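Local atomic coordinates of putative sugar phosphate isomerase (Acidithiobacillus ferrooxidans, PDB entry 3L2H), a protein that is a putative sugar phosphate isomerase of the cupin family that probably binds a metal ion. Residues E61-E69 with Q122-N133; K78-D86 with V96-I107. All coordinates share one frame; numbering follows the deposited sequence.

Contact 1. Residues E61-E69 with Q122-N133; sequences EYHLHHYEE and QRLDQDVVDYPN
D127 holds the H65 ring with one carboxylate oxygen and the backbone just after it with the other. Its OD2 accepts ND1-H of H65 at 2.7 Å through the syn lone pair. The imidazole and carboxylate planes lie only 3° apart, so the bond fixes the rotation of the H65 ring. OD1 takes the backbone N of Y67 at 2.9 Å, nearly along its own C-O direction, and more weakly that of E68. CG of D127 stands opposite the backbone N (chi1 -164°), which swings the carboxylate toward 65-68. A water donates to D127 OD2 and weakly to E68 OE1, and so bridges two like-charged groups.

H66 is held differently. Its NE2 donates to D130 OD2 at 2.8 Å, in the imidazole plane but from above the carboxylate, with the two planes 85° apart. CG1 of V128 sits 3.9 Å from the ring centroid, straight over one face, in a CH-pi contact. R137 forms a salt bridge with D130 OD1 and so helps to hold that carboxylate.

Further out, E68 OE2 receives the backbone N of L124 at 2.8 Å in an almost straight bond, and R140 pairs with the same oxygen. Q122 OE1 accepts E69 N at 2.9 Å. The backbones form a short antiparallel ladder, with L64-D130 as its hydrogen-bonded pair and H65-V129 as its non-hydrogen-bonded pair. H63 donates ND1-H to E61 O, and its NE2 is hydrogen-bonded to E70. The H63-L64-H65 run followed by E70 matches the first conserved cupin motif, which in many relatives supplies metal ligands.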
loop_
_atom_site.group_PDB
_atom_site.type_symbol
_atom_site.label_atom_id
_atom_site.label_comp_id
_atom_site.label_asym_id
_atom_site.label_seq_id
_atom_site.Cartn_x
_atom_site.Cartn_y
_atom_site.Cartn_z
ATOM N N GLU B 61 10.154 -25.679 -1.016
ATOM C CA GLU B 61 11.031 -25.756 -2.183
ATOM C C GLU B 61 11.911 -24.538 -2.137
ATOM O O GLU B 61 11.420 -23.421 -1.915
ATOM C CB GLU B 61 10.240 -25.765 -3.491
ATOM C CG GLU B 61 11.107 -25.583 -4.743
ATOM C CD GLU B 61 12.076 -26.728 -5.009
ATOM O OE1 GLU B 61 11.937 -27.786 -4.354
ATOM O OE2 GLU B 61 12.989 -26.610 -5.894
ATOM N N TYR B 62 13.215 -24.736 -2.286
ATOM C CA TYR B 62 14.220 -23.655 -2.345
ATOM C C TYR B 62 13.677 -22.451 -3.082
ATOM O O TYR B 62 13.326 -22.553 -4.259
ATOM C CB TYR B 62 15.436 -24.193 -3.048
ATOM C CG TYR B 62 16.683 -23.337 -3.056
ATOM C CD1 TYR B 62 17.384 -23.057 -1.883
ATOM C CD2 TYR B 62 17.165 -22.814 -4.245
ATOM C CE1 TYR B 62 18.563 -22.287 -1.906
ATOM C CE2 TYR B 62 18.335 -22.069 -4.293
ATOM C CZ TYR B 62 19.024 -21.811 -3.123
ATOM O OH TYR B 62 20.147 -21.064 -3.188
ATOM N N HIS B 63 13.589 -21.308 -2.383
ATOM C CA HIS B 63 12.910 -20.158 -2.966
ATOM C C HIS B 63 13.415 -18.795 -2.465
ATOM O O HIS B 63 14.080 -18.680 -1.430
ATOM C CB HIS B 63 11.394 -20.276 -2.710
ATOM C CG HIS B 63 11.019 -20.050 -1.283
ATOM N ND1 HIS B 63 10.899 -21.073 -0.371
ATOM C CD2 HIS B 63 10.865 -18.899 -0.575
ATOM C CE1 HIS B 63 10.603 -20.573 0.817
ATOM N NE2 HIS B 63 10.617 -19.251 0.732
ATOM N N LEU B 64 13.042 -17.764 -3.225
ATOM C CA LEU B 64 13.402 -16.381 -2.959
ATOM C C LEU B 64 12.173 -15.525 -3.177
ATOM O O LEU B 64 11.577 -15.550 -4.261
ATOM C CB LEU B 64 14.487 -15.923 -3.935
ATOM C CG LEU B 64 14.940 -14.472 -3.800
ATOM C CD1 LEU B 64 15.720 -14.238 -2.511
ATOM C CD2 LEU B 64 15.806 -14.102 -4.995
ATOM N N HIS B 65 11.783 -14.767 -2.159
ATOM C CA HIS B 65 10.696 -13.787 -2.284
ATOM C C HIS B 65 11.238 -12.416 -2.703
ATOM O O HIS B 65 12.255 -11.952 -2.204
ATOM C CB HIS B 65 9.989 -13.568 -0.948
ATOM C CG HIS B 65 9.145 -14.705 -0.489
ATOM N ND1 HIS B 65 7.819 -14.813 -0.827
ATOM C CD2 HIS B 65 9.403 -15.726 0.364
ATOM C CE1 HIS B 65 7.316 -15.903 -0.267
ATOM N NE2 HIS B 65 8.254 -16.473 0.459
ATOM N N HIS B 66 10.512 -11.740 -3.557
ATOM C CA HIS B 66 10.887 -10.411 -3.976
ATOM C C HIS B 66 10.227 -9.297 -3.147
ATOM O O HIS B 66 10.752 -8.188 -3.136
ATOM C CB HIS B 66 10.493 -10.197 -5.453
ATOM C CG HIS B 66 11.287 -11.008 -6.420
ATOM N ND1 HIS B 66 11.700 -10.511 -7.638
ATOM C CD2 HIS B 66 11.749 -12.283 -6.354
ATOM C CE1 HIS B 66 12.376 -11.449 -8.274
ATOM N NE2 HIS B 66 12.423 -12.531 -7.515
ATOM N N TYR B 67 9.074 -9.565 -2.528
ATOM C CA TYR B 67 8.325 -8.548 -1.769
ATOM C C TYR B 67 7.946 -8.958 -0.349
ATOM O O TYR B 67 7.906 -8.103 0.551
ATOM C CB TYR B 67 7.025 -8.151 -2.534
ATOM C CG TYR B 67 7.318 -7.318 -3.744
ATOM C CD1 TYR B 67 7.468 -5.940 -3.637
ATOM C CD2 TYR B 67 7.518 -7.903 -4.974
ATOM C CE1 TYR B 67 7.796 -5.181 -4.759
ATOM C CE2 TYR B 67 7.851 -7.147 -6.127
ATOM C CZ TYR B 67 7.970 -5.806 -6.013
ATOM O OH TYR B 67 8.303 -5.030 -7.102
ATOM N N GLU B 68 7.608 -10.214 -0.130
ATOM C CA GLU B 68 7.274 -10.669 1.225
ATOM C C GLU B 68 8.507 -11.076 2.046
ATOM O O GLU B 68 9.332 -11.879 1.589
ATOM C CB GLU B 68 6.308 -11.853 1.213
ATOM C CG GLU B 68 4.862 -11.559 0.779
ATOM C CD GLU B 68 3.950 -12.773 0.837
ATOM O OE1 GLU B 68 4.437 -13.894 1.125
ATOM O OE2 GLU B 68 2.701 -12.630 0.628
ATOM N N GLU B 69 8.646 -10.498 3.243
ATOM C CA GLU B 69 9.629 -10.962 4.208
ATOM C C GLU B 69 9.190 -12.281 4.851
ATOM O O GLU B 69 8.002 -12.587 4.934
ATOM C CB GLU B 69 9.862 -9.879 5.291
ATOM C CG GLU B 69 10.598 -8.692 4.664
ATOM C CD GLU B 69 10.953 -7.618 5.644
ATOM O OE1 GLU B 69 10.315 -7.582 6.706
ATOM O OE2 GLU B 69 11.856 -6.811 5.319
ATOM N N GLN B 122 5.103 -12.222 5.900
ATOM C CA GLN B 122 4.132 -11.207 5.494
ATOM C C GLN B 122 3.162 -11.867 4.605
ATOM O O GLN B 122 3.517 -12.862 3.944
ATOM C CB GLN B 122 4.752 -10.091 4.687
ATOM C CG GLN B 122 5.652 -9.192 5.391
ATOM C CD GLN B 122 6.073 -8.075 4.497
ATOM O OE1 GLN B 122 7.140 -8.137 3.884
ATOM N NE2 GLN B 122 5.221 -7.052 4.369
ATOM N N ARG B 123 1.947 -11.341 4.557
ATOM C CA ARG B 123 0.955 -11.733 3.573
ATOM C C ARG B 123 0.597 -10.525 2.738
ATOM O O ARG B 123 -0.078 -9.663 3.243
ATOM C CB ARG B 123 -0.318 -12.219 4.221
ATOM C CG ARG B 123 -0.182 -13.560 4.832
ATOM C CD ARG B 123 -1.521 -14.165 5.053
ATOM N NE ARG B 123 -1.300 -15.434 5.690
ATOM C CZ ARG B 123 -2.247 -16.193 6.215
ATOM N NH1 ARG B 123 -3.503 -15.811 6.209
ATOM N NH2 ARG B 123 -1.914 -17.354 6.754
ATOM N N LEU B 124 1.094 -10.447 1.506
ATOM C CA LEU B 124 0.843 -9.307 0.627
ATOM C C LEU B 124 0.021 -9.751 -0.567
ATOM O O LEU B 124 0.088 -10.897 -0.981
ATOM C CB LEU B 124 2.143 -8.720 0.106
ATOM C CG LEU B 124 3.078 -8.192 1.154
ATOM C CD1 LEU B 124 4.442 -7.762 0.491
ATOM C CD2 LEU B 124 2.387 -7.028 1.964
ATOM N N ASP B 125 -0.768 -8.830 -1.084
ATOM C CA ASP B 125 -1.580 -9.090 -2.258
ATOM C C ASP B 125 -0.752 -9.374 -3.523
ATOM O O ASP B 125 -1.240 -10.084 -4.396
ATOM C CB ASP B 125 -2.483 -7.903 -2.542
ATOM C CG ASP B 125 -3.682 -7.829 -1.601
ATOM O OD1 ASP B 125 -4.001 -8.798 -0.907
ATOM O OD2 ASP B 125 -4.346 -6.795 -1.627
ATOM N N GLN B 126 0.440 -8.810 -3.619
ATOM C CA GLN B 126 1.356 -9.059 -4.729
ATOM C C GLN B 126 2.746 -9.526 -4.251
ATOM O O GLN B 126 3.352 -8.931 -3.354
ATOM C CB GLN B 126 1.553 -7.811 -5.589
ATOM C CG GLN B 126 0.281 -7.299 -6.326
ATOM C CD GLN B 126 0.576 -6.063 -7.221
ATOM O OE1 GLN B 126 0.435 -4.952 -6.739
ATOM N NE2 GLN B 126 1.055 -6.272 -8.511
ATOM N N ASP B 127 3.285 -10.517 -4.943
ATOM C CA ASP B 127 4.647 -10.978 -4.667
ATOM C C ASP B 127 5.158 -11.658 -5.920
ATOM O O ASP B 127 4.400 -11.969 -6.855
ATOM C CB ASP B 127 4.638 -11.933 -3.462
ATOM C CG ASP B 127 6.024 -12.187 -2.841
ATOM O OD1 ASP B 127 6.994 -11.438 -3.098
ATOM O OD2 ASP B 127 6.087 -13.184 -2.069
ATOM N N VAL B 128 6.454 -11.874 -5.942
ATOM C CA VAL B 128 7.123 -12.602 -6.987
ATOM C C VAL B 128 8.022 -13.569 -6.232
ATOM O O VAL B 128 8.706 -13.167 -5.278
ATOM C CB VAL B 128 7.927 -11.706 -7.917
ATOM C CG1 VAL B 128 8.636 -12.578 -8.995
ATOM C CG2 VAL B 128 7.035 -10.616 -8.554
ATOM N N VAL B 129 7.979 -14.839 -6.595
ATOM C CA VAL B 129 8.790 -15.822 -5.914
ATOM C C VAL B 129 9.560 -16.625 -6.926
ATOM O O VAL B 129 8.965 -17.141 -7.880
ATOM C CB VAL B 129 7.952 -16.768 -5.063
ATOM C CG1 VAL B 129 8.899 -17.763 -4.290
ATOM C CG2 VAL B 129 7.016 -15.985 -4.127
ATOM N N ASP B 130 10.870 -16.764 -6.713
ATOM C CA ASP B 130 11.705 -17.548 -7.598
ATOM C C ASP B 130 11.954 -18.908 -6.998
ATOM O O ASP B 130 12.182 -19.023 -5.798
ATOM C CB ASP B 130 13.038 -16.892 -7.860
ATOM C CG ASP B 130 12.927 -15.722 -8.808
ATOM O OD1 ASP B 130 11.979 -15.738 -9.620
ATOM O OD2 ASP B 130 13.720 -14.759 -8.684
ATOM N N TYR B 131 11.853 -19.932 -7.849
ATOM C CA TYR B 131 12.233 -21.302 -7.490
ATOM C C TYR B 131 13.425 -21.702 -8.353
ATOM O O TYR B 131 13.269 -22.368 -9.383
ATOM C CB TYR B 131 11.051 -22.245 -7.665
ATOM C CG TYR B 131 9.860 -21.873 -6.833
ATOM C CD1 TYR B 131 9.823 -22.135 -5.482
ATOM C CD2 TYR B 131 8.777 -21.241 -7.404
ATOM C CE1 TYR B 131 8.737 -21.806 -4.712
ATOM C CE2 TYR B 131 7.674 -20.886 -6.641
ATOM C CZ TYR B 131 7.650 -21.191 -5.308
ATOM O OH TYR B 131 6.556 -20.825 -4.547
ATOM N N PRO B 132 14.626 -21.288 -7.947
ATOM C CA PRO B 132 15.760 -21.456 -8.876
ATOM C C PRO B 132 16.029 -22.912 -9.307
ATOM O O PRO B 132 16.439 -23.131 -10.453
ATOM C CB PRO B 132 16.948 -20.881 -8.112
ATOM C CG PRO B 132 16.343 -19.966 -7.021
ATOM C CD PRO B 132 14.984 -20.544 -6.712
ATOM N N ASN B 133 15.780 -23.885 -8.436
ATOM C CA ASN B 133 16.090 -25.288 -8.760
ATOM C C ASN B 133 15.088 -25.882 -9.725
ATOM O O ASN B 133 15.402 -26.900 -10.386
ATOM C CB ASN B 133 16.219 -26.173 -7.507
ATOM C CG ASN B 133 17.448 -25.804 -6.664
ATOM O OD1 ASN B 133 18.383 -25.144 -7.156
ATOM N ND2 ASN B 133 17.444 -26.210 -5.420
HETATM O O HOH W 1 13.895 -24.040 -6.379
HETATM O O HOH W 2 15.094 -27.781 -4.712
HETATM O O HOH W 3 4.179 -14.921 -1.543
#

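Contact 2. Residues K78-D86 with V96-I107; sequences KGTLTMEND and VGFPCHAAAHSI. With EDO (1,2-ethanediol), chain O; EDO (1,2-ethanediol), chain N.
A short antiparallel ladder of the cupin fold joins T82 to S106 as its hydrogen-bonded pair, with T82 N to S106 O at 2.9 Å and S106 N to T82 O at 3.1 Å. L81 faces I107, and M83 faces H105, as the flanking non-hydrogen-bonded pairs. On that side of the ladder lies an apolar core. CD2 of L81 meets CG2 of V96 tip to tip at 3.8 Å. The selenium of M83, a selenomethionine, lies 3.7 Å from CE1 of F98 in an oblique Met-aromatic contact.

A type II' turn from M83 to D86 leads from strand 79-83 into strand 86-90. E84 is held twice there: its backbone N donates to A104 O, and its OE2 accepts A104 N at 2.8 Å. The side chain bends back at chi2 (-69°) to make this second bond. An alanine here would remove the carboxylate, so A104 N would probably lose its mate and E84 would keep only its backbone bond to A104.

H105 NE2 is hydrogen-bonded to O2 of an ethanediol at 2.7 Å, and the H105 ring also meets that of H63. H105 fits the histidine of the second cupin motif, and the diol probably marks the pocket of the barrel.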
loop_
_atom_site.group_PDB
_atom_site.type_symbol
_atom_site.label_atom_id
_atom_site.label_comp_id
_atom_site.label_asym_id
_atom_site.label_seq_id
_atom_site.Cartn_x
_atom_site.Cartn_y
_atom_site.Cartn_z
ATOM N N LYS B 78 16.801 -30.229 15.280
ATOM C CA LYS B 78 17.902 -29.702 14.486
ATOM C C LYS B 78 17.633 -29.802 13.009
ATOM O O LYS B 78 16.893 -30.654 12.574
ATOM C CB LYS B 78 19.170 -30.488 14.807
ATOM C CG LYS B 78 19.590 -30.394 16.262
ATOM C CD LYS B 78 20.799 -31.250 16.572
ATOM C CE LYS B 78 21.461 -30.841 17.924
ATOM N NZ LYS B 78 22.513 -31.856 18.384
ATOM N N GLY B 79 18.254 -28.915 12.233
ATOM C CA GLY B 79 18.072 -28.908 10.791
ATOM C C GLY B 79 19.299 -28.405 10.083
ATOM O O GLY B 79 20.282 -28.036 10.714
ATOM N N THR B 80 19.228 -28.381 8.760
ATOM C CA THR B 80 20.293 -27.858 7.931
ATOM C C THR B 80 19.674 -26.790 7.065
ATOM O O THR B 80 18.727 -27.058 6.320
ATOM C CB THR B 80 20.875 -28.925 7.054
ATOM O OG1 THR B 80 21.471 -29.922 7.885
ATOM C CG2 THR B 80 21.921 -28.325 6.062
ATOM N N LEU B 81 20.187 -25.571 7.204
ATOM C CA LEU B 81 19.697 -24.420 6.456
ATOM C C LEU B 81 20.578 -24.236 5.221
ATOM O O LEU B 81 21.775 -24.135 5.352
ATOM C CB LEU B 81 19.755 -23.186 7.373
ATOM C CG LEU B 81 19.564 -21.798 6.739
ATOM C CD1 LEU B 81 18.147 -21.702 6.065
ATOM C CD2 LEU B 81 19.783 -20.698 7.762
ATOM N N THR B 82 19.985 -24.256 4.019
ATOM C CA THR B 82 20.680 -23.907 2.804
ATOM C C THR B 82 20.280 -22.495 2.414
ATOM O O THR B 82 19.097 -22.210 2.303
ATOM C CB THR B 82 20.323 -24.888 1.654
ATOM O OG1 THR B 82 20.777 -26.182 2.028
ATOM C CG2 THR B 82 20.939 -24.493 0.318
HETATM N N MSE B 83 21.270 -21.622 2.227
HETATM C CA MSE B 83 21.057 -20.267 1.730
HETATM C C MSE B 83 22.062 -20.011 0.647
HETATM O O MSE B 83 23.254 -20.127 0.874
HETATM C CB MSE B 83 21.213 -19.195 2.820
HETATM C CG MSE B 83 20.209 -19.286 3.900
HETATM SE SE MSE B 83 20.353 -17.772 5.198
HETATM C CE MSE B 83 22.020 -18.320 6.093
ATOM N N GLU B 84 21.575 -19.669 -0.551
ATOM C CA GLU B 84 22.440 -19.520 -1.721
ATOM C C GLU B 84 23.375 -20.739 -1.811
ATOM O O GLU B 84 22.892 -21.861 -1.825
ATOM C CB GLU B 84 23.162 -18.178 -1.666
ATOM C CG GLU B 84 22.186 -16.985 -1.674
ATOM C CD GLU B 84 21.482 -16.827 -3.026
ATOM O OE1 GLU B 84 22.180 -16.940 -4.072
ATOM O OE2 GLU B 84 20.256 -16.615 -3.059
ATOM N N ASN B 85 24.689 -20.552 -1.855
ATOM C CA ASN B 85 25.627 -21.685 -1.950
ATOM C C ASN B 85 26.150 -22.182 -0.597
ATOM O O ASN B 85 27.280 -22.720 -0.535
ATOM C CB ASN B 85 26.919 -21.333 -2.737
ATOM C CG ASN B 85 26.679 -20.630 -4.059
ATOM O OD1 ASN B 85 25.572 -20.633 -4.612
ATOM N ND2 ASN B 85 27.746 -20.019 -4.591
ATOM N N ASP B 86 25.424 -21.965 0.498
ATOM C CA ASP B 86 26.004 -22.243 1.813
ATOM C C ASP B 86 25.028 -23.090 2.596
ATOM O O ASP B 86 23.802 -22.970 2.420
ATOM C CB ASP B 86 26.292 -20.935 2.566
ATOM C CG ASP B 86 27.099 -19.928 1.731
ATOM O OD1 ASP B 86 28.051 -20.354 1.057
ATOM O OD2 ASP B 86 26.769 -18.709 1.735
ATOM N N VAL B 96 16.418 -17.127 11.815
ATOM C CA VAL B 96 16.854 -16.699 10.507
ATOM C C VAL B 96 15.759 -15.840 9.888
ATOM O O VAL B 96 14.559 -16.161 9.992
ATOM C CB VAL B 96 17.301 -17.927 9.624
ATOM C CG1 VAL B 96 16.248 -18.897 9.483
ATOM C CG2 VAL B 96 17.773 -17.483 8.222
ATOM N N GLY B 97 16.174 -14.715 9.311
ATOM C CA GLY B 97 15.259 -13.796 8.669
ATOM C C GLY B 97 15.671 -13.517 7.236
ATOM O O GLY B 97 16.880 -13.428 6.922
ATOM N N PHE B 98 14.673 -13.344 6.376
ATOM C CA PHE B 98 14.907 -13.088 4.962
ATOM C C PHE B 98 14.291 -11.784 4.496
ATOM O O PHE B 98 13.091 -11.734 4.163
ATOM C CB PHE B 98 14.361 -14.240 4.132
ATOM C CG PHE B 98 15.018 -15.542 4.455
ATOM C CD1 PHE B 98 16.211 -15.879 3.856
ATOM C CD2 PHE B 98 14.484 -16.398 5.386
ATOM C CE1 PHE B 98 16.842 -17.041 4.190
ATOM C CE2 PHE B 98 15.094 -17.584 5.674
ATOM C CZ PHE B 98 16.292 -17.883 5.092
ATOM N N PRO B 99 15.109 -10.723 4.467
ATOM C CA PRO B 99 14.705 -9.513 3.788
ATOM C C PRO B 99 14.419 -9.861 2.314
ATOM O O PRO B 99 14.934 -10.844 1.792
ATOM C CB PRO B 99 15.937 -8.602 3.925
ATOM C CG PRO B 99 16.697 -9.151 5.107
ATOM C CD PRO B 99 16.465 -10.620 5.043
ATOM N N CYS B 100 13.575 -9.081 1.676
ATOM C CA CYS B 100 13.285 -9.303 0.258
ATOM C C CYS B 100 14.533 -9.356 -0.593
ATOM O O CYS B 100 15.439 -8.591 -0.398
ATOM C CB CYS B 100 12.404 -8.195 -0.235
ATOM S SG CYS B 100 10.862 -8.350 0.503
ATOM N N HIS B 101 14.541 -10.255 -1.570
ATOM C CA HIS B 101 15.685 -10.457 -2.484
ATOM C C HIS B 101 17.033 -10.792 -1.874
ATOM O O HIS B 101 18.056 -10.725 -2.589
ATOM C CB HIS B 101 15.999 -9.186 -3.286
ATOM C CG HIS B 101 14.916 -8.752 -4.181
ATOM N ND1 HIS B 101 14.794 -9.248 -5.460
ATOM C CD2 HIS B 101 13.922 -7.842 -4.017
ATOM C CE1 HIS B 101 13.760 -8.663 -6.049
ATOM N NE2 HIS B 101 13.202 -7.815 -5.192
ATOM N N ALA B 102 17.082 -11.165 -0.619
ATOM C CA ALA B 102 18.347 -11.312 0.061
ATOM C C ALA B 102 19.005 -12.646 -0.216
ATOM O O ALA B 102 20.185 -12.677 -0.527
ATOM C CB ALA B 102 18.157 -11.122 1.566
ATOM N N ALA B 103 18.263 -13.750 -0.104
ATOM C CA ALA B 103 18.864 -15.062 -0.269
ATOM C C ALA B 103 17.796 -16.140 -0.482
ATOM O O ALA B 103 16.829 -16.204 0.281
ATOM C CB ALA B 103 19.683 -15.397 0.949
ATOM N N ALA B 104 17.966 -16.973 -1.502
ATOM C CA ALA B 104 17.127 -18.173 -1.660
ATOM C C ALA B 104 17.462 -19.148 -0.528
ATOM O O ALA B 104 18.619 -19.259 -0.133
ATOM C CB ALA B 104 17.369 -18.817 -3.040
ATOM N N HIS B 105 16.471 -19.859 -0.020
ATOM C CA HIS B 105 16.703 -20.816 1.038
ATOM C C HIS B 105 15.740 -21.966 1.056
ATOM O O HIS B 105 14.636 -21.897 0.497
ATOM C CB HIS B 105 16.598 -20.109 2.418
ATOM C CG HIS B 105 15.248 -20.203 3.045
ATOM N ND1 HIS B 105 14.234 -19.318 2.767
ATOM C CD2 HIS B 105 14.742 -21.099 3.935
ATOM C CE1 HIS B 105 13.152 -19.673 3.453
ATOM N NE2 HIS B 105 13.444 -20.743 4.186
ATOM N N SER B 106 16.172 -23.014 1.750
ATOM C CA SER B 106 15.323 -24.082 2.198
ATOM C C SER B 106 15.944 -24.662 3.483
ATOM O O SER B 106 17.099 -24.428 3.781
ATOM C CB SER B 106 15.133 -25.181 1.139
ATOM O OG SER B 106 16.384 -25.733 0.740
ATOM N N ILE B 107 15.139 -25.394 4.241
ATOM C CA ILE B 107 15.584 -26.105 5.426
ATOM C C ILE B 107 15.258 -27.596 5.292
ATOM O O ILE B 107 14.154 -27.963 4.849
ATOM C CB ILE B 107 14.894 -25.558 6.695
ATOM C CG1 ILE B 107 15.397 -24.150 7.015
ATOM C CG2 ILE B 107 15.123 -26.477 7.943
ATOM C CD1 ILE B 107 14.464 -23.316 7.938
HETATM C C1 EDO O . 20.026 -31.566 10.815
HETATM O O1 EDO O . 19.762 -31.545 9.412
HETATM C C2 EDO O . 21.093 -32.610 11.126
HETATM O O2 EDO O . 21.799 -32.179 12.280
HETATM C C1 EDO N . 9.581 -21.846 5.112
HETATM O O1 EDO N . 9.674 -20.981 3.959
HETATM C C2 EDO N . 10.881 -21.853 5.877
HETATM O O2 EDO N . 11.807 -22.694 5.155
#

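Overall arrangement
The centres of contacts 1 and 2 are about 12 Å apart. Along the chain the order is 61-69, 78-86, 96-107, 122-133, so contact 1 encloses contact 2. Contact 1 lies mainly in the sheet of strands 64-65, 126-131, 136-141 and 144-149. Contact 2 pairs strands 79-83 and 105-108 of the three-stranded sheet and packs them on strand 95-98 of the six-stranded sheet, to which Q122 also belongs. They meet along residues 63-67. Probable backbone hydrogen bonds run from H101 N to H65 O (2.9 Å) and from H105 N to H63 O (3.0 Å). This brings H63 and H105 together at the probable metal pocket. Both contacts touch the second subunit, into which V96 continues the six-stranded sheet.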